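Phytanoyl-CoA dioxygenase (Streptomyces malaysiense, PDB 6ZYL) catalyses the beta-hydroxylation of thioholgamide as a non-heme monooxygenase, probably using iron and 2-oxoglutarate like other members of the phytanoyl-CoA dioxygenase family. Local coordinates at residues 277-280 against 281-285. Sequence-based numbering, arbitrary orientation.
Sequences NDFY and SAVTR
Val283 sets its CG2 methyl over the centre of the Phe279 ring, 13° off the ring normal, in a CH-pi contact between residues one helical turn apart. The closest ring atoms sit on the far rim, with Phe279 CE1 to Val283 CG2 at 3.7 Å. In Phe279, CG lies opposite the backbone N and beside the carbonyl carbon (chi1 174°), where the Val283 methyl can reach back over the ring; Val283 answers with the branch that lies beside its own N. Between the same two residues, Val283 N donates to Phe279 O at 2.8 Å. At the edge of the ring, in its plane, lies Tyr280 CD1.

Tyr280 O is gripped twice: Thr284 N reaches it at 3.0 Å, and the Thr284 hydroxyl, OG1, at 2.7 Å from the opposite face of the carbonyl plane. OG1 can fold back this way because it stands beside its own backbone N (chi1 -63°). Both turns belong to helix 273-295, the last one modelled, which here packs on loops outside the beta-sheet core, probably a double-stranded beta-helix as in other PhyH-family enzymes. The regular i to i+4 ladder continues with Ala282 N to Asp278 O at 2.8 Å and Ser281 N to Asn277 O at 3.1 Å.

Phe279, Ala282 and Val283 are the buried residues of 277-285 and touch the loop residues Val82, Leu81 and Tyr73 respectively. An alanine in place of Phe279 would probably leave the Val283 methyl without its aromatic platform and open a gap against Val82. Farther out, salt bridges tie Asp278 to Arg265 and Arg285 to Glu247.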
ATOM      1  N   ASN A 277      -1.166 -16.110 -15.049  1.00 27.90           N
ATOM      2  CA  ASN A 277      -1.221 -17.371 -14.315  1.00 28.58           C
ATOM      3  C   ASN A 277      -0.603 -17.228 -12.932  1.00 28.51           C
ATOM      4  O   ASN A 277      -1.164 -17.707 -11.939  1.00 28.11           O
ATOM      5  CB  ASN A 277      -0.518 -18.471 -15.109  1.00 31.28           C
ATOM      6  CG  ASN A 277      -1.228 -18.796 -16.410  1.00 32.75           C
ATOM      7  OD1 ASN A 277      -2.408 -18.488 -16.581  1.00 35.85           O
ATOM      8  ND2 ASN A 277      -0.510 -19.418 -17.337  1.00 38.73           N
ATOM      9  N   ASP A 278       0.559 -16.575 -12.844  1.00 29.09           N
ATOM     10  CA  ASP A 278       1.161 -16.320 -11.541  1.00 31.86           C
ATOM     11  C   ASP A 278       0.296 -15.389 -10.703  1.00 28.01           C
ATOM     12  O   ASP A 278       0.254 -15.519  -9.474  1.00 26.69           O
ATOM     13  CB  ASP A 278       2.558 -15.724 -11.712  1.00 39.29           C
ATOM     14  CG  ASP A 278       3.548 -16.710 -12.298  1.00 46.28           C
ATOM     15  OD1 ASP A 278       3.308 -17.932 -12.202  1.00 47.60           O
ATOM     16  OD2 ASP A 278       4.569 -16.260 -12.857  1.00 57.97           O
ATOM     17  N   PHE A 279      -0.391 -14.443 -11.351  1.00 27.81           N
ATOM     18  CA  PHE A 279      -1.293 -13.537 -10.646  1.00 27.08           C
ATOM     19  C   PHE A 279      -2.436 -14.307  -9.996  1.00 24.80           C
ATOM     20  O   PHE A 279      -2.689 -14.168  -8.793  1.00 20.76           O
ATOM     21  CB  PHE A 279      -1.810 -12.485 -11.634  1.00 25.24           C
ATOM     22  CG  PHE A 279      -2.860 -11.572 -11.073  1.00 26.05           C
ATOM     23  CD1 PHE A 279      -2.504 -10.409 -10.411  1.00 26.40           C
ATOM     24  CD2 PHE A 279      -4.204 -11.864 -11.231  1.00 27.23           C
ATOM     25  CE1 PHE A 279      -3.470  -9.563  -9.902  1.00 25.60           C
ATOM     26  CE2 PHE A 279      -5.175 -11.024 -10.723  1.00 27.78           C
ATOM     27  CZ  PHE A 279      -4.808  -9.870 -10.061  1.00 25.00           C
ATOM     28  N   TYR A 280      -3.132 -15.138 -10.776  1.00 25.02           N
ATOM     29  CA  TYR A 280      -4.200 -15.960 -10.216  1.00 24.62           C
ATOM     30  C   TYR A 280      -3.700 -16.760  -9.019  1.00 25.28           C
ATOM     31  O   TYR A 280      -4.362 -16.832  -7.978  1.00 24.45           O
ATOM     32  CB  TYR A 280      -4.754 -16.904 -11.285  1.00 23.84           C
ATOM     33  CG  TYR A 280      -5.297 -16.218 -12.515  1.00 22.24           C
ATOM     34  CD1 TYR A 280      -5.910 -14.975 -12.430  1.00 24.72           C
ATOM     35  CD2 TYR A 280      -5.200 -16.817 -13.764  1.00 25.26           C
ATOM     36  CE1 TYR A 280      -6.410 -14.346 -13.555  1.00 27.16           C
ATOM     37  CE2 TYR A 280      -5.697 -16.195 -14.894  1.00 29.98           C
ATOM     38  CZ  TYR A 280      -6.301 -14.961 -14.784  1.00 31.28           C
ATOM     39  OH  TYR A 280      -6.797 -14.338 -15.908  1.00 35.11           O
ATOM     40  N   SER A 281      -2.523 -17.372  -9.156  1.00 23.64           N
ATOM     41  CA  SER A 281      -1.978 -18.185  -8.073  1.00 25.28           C
ATOM     42  C   SER A 281      -1.659 -17.330  -6.852  1.00 23.77           C
ATOM     43  O   SER A 281      -1.987 -17.698  -5.718  1.00 23.68           O
ATOM     44  CB  SER A 281      -0.728 -18.921  -8.562  1.00 25.69           C
ATOM     45  OG  SER A 281      -0.231 -19.799  -7.569  1.00 43.93           O
ATOM     46  N   ALA A 282      -1.020 -16.179  -7.066  1.00 23.37           N
ATOM     47  CA  ALA A 282      -0.599 -15.353  -5.939  1.00 23.86           C
ATOM     48  C   ALA A 282      -1.792 -14.723  -5.231  1.00 18.80           C
ATOM     49  O   ALA A 282      -1.812 -14.636  -3.997  1.00 21.24           O
ATOM     50  CB  ALA A 282       0.372 -14.273  -6.415  1.00 21.55           C
ATOM     51  N   VAL A 283      -2.794 -14.274  -5.989  1.00 20.83           N
ATOM     52  CA  VAL A 283      -3.961 -13.657  -5.366  1.00 22.47           C
ATOM     53  C   VAL A 283      -4.780 -14.703  -4.623  1.00 22.01           C
ATOM     54  O   VAL A 283      -5.237 -14.468  -3.498  1.00 22.86           O
ATOM     55  CB  VAL A 283      -4.808 -12.919  -6.419  1.00 22.45           C
ATOM     56  CG1 VAL A 283      -6.083 -12.372  -5.787  1.00 22.05           C
ATOM     57  CG2 VAL A 283      -4.002 -11.799  -7.058  1.00 23.60           C
ATOM     58  N   THR A 284      -4.984 -15.871  -5.237  1.00 21.71           N
ATOM     59  CA  THR A 284      -5.678 -16.955  -4.550  1.00 21.21           C
ATOM     60  C   THR A 284      -4.995 -17.275  -3.225  1.00 19.92           C
ATOM     61  O   THR A 284      -5.650 -17.421  -2.189  1.00 20.76           O
ATOM     62  CB  THR A 284      -5.726 -18.200  -5.438  1.00 21.29           C
ATOM     63  OG1 THR A 284      -6.481 -17.926  -6.625  1.00 23.28           O
ATOM     64  CG2 THR A 284      -6.361 -19.365  -4.689  1.00 23.32           C
ATOM     65  N   ARG A 285      -3.665 -17.385  -3.250  1.00 20.92           N
ATOM     66  CA  ARG A 285      -2.904 -17.649  -2.032  1.00 22.07           C
ATOM     67  C   ARG A 285      -3.147 -16.567  -0.991  1.00 20.95           C
ATOM     68  O   ARG A 285      -3.385 -16.861   0.187  1.00 24.18           O
ATOM     69  CB  ARG A 285      -1.420 -17.747  -2.383  1.00 25.01           C
ATOM     70  CG  ARG A 285      -0.476 -17.978  -1.222  1.00 25.53           C
ATOM     71  CD  ARG A 285       0.976 -17.999  -1.726  1.00 24.41           C
ATOM     72  NE  ARG A 285       1.179 -19.038  -2.733  1.00 26.94           N
ATOM     73  CZ  ARG A 285       1.526 -18.814  -3.997  1.00 28.11           C
ATOM     74  NH1 ARG A 285       1.730 -17.579  -4.434  1.00 22.57           N
ATOM     75  NH2 ARG A 285       1.672 -19.835  -4.829  1.00 26.03           N
TER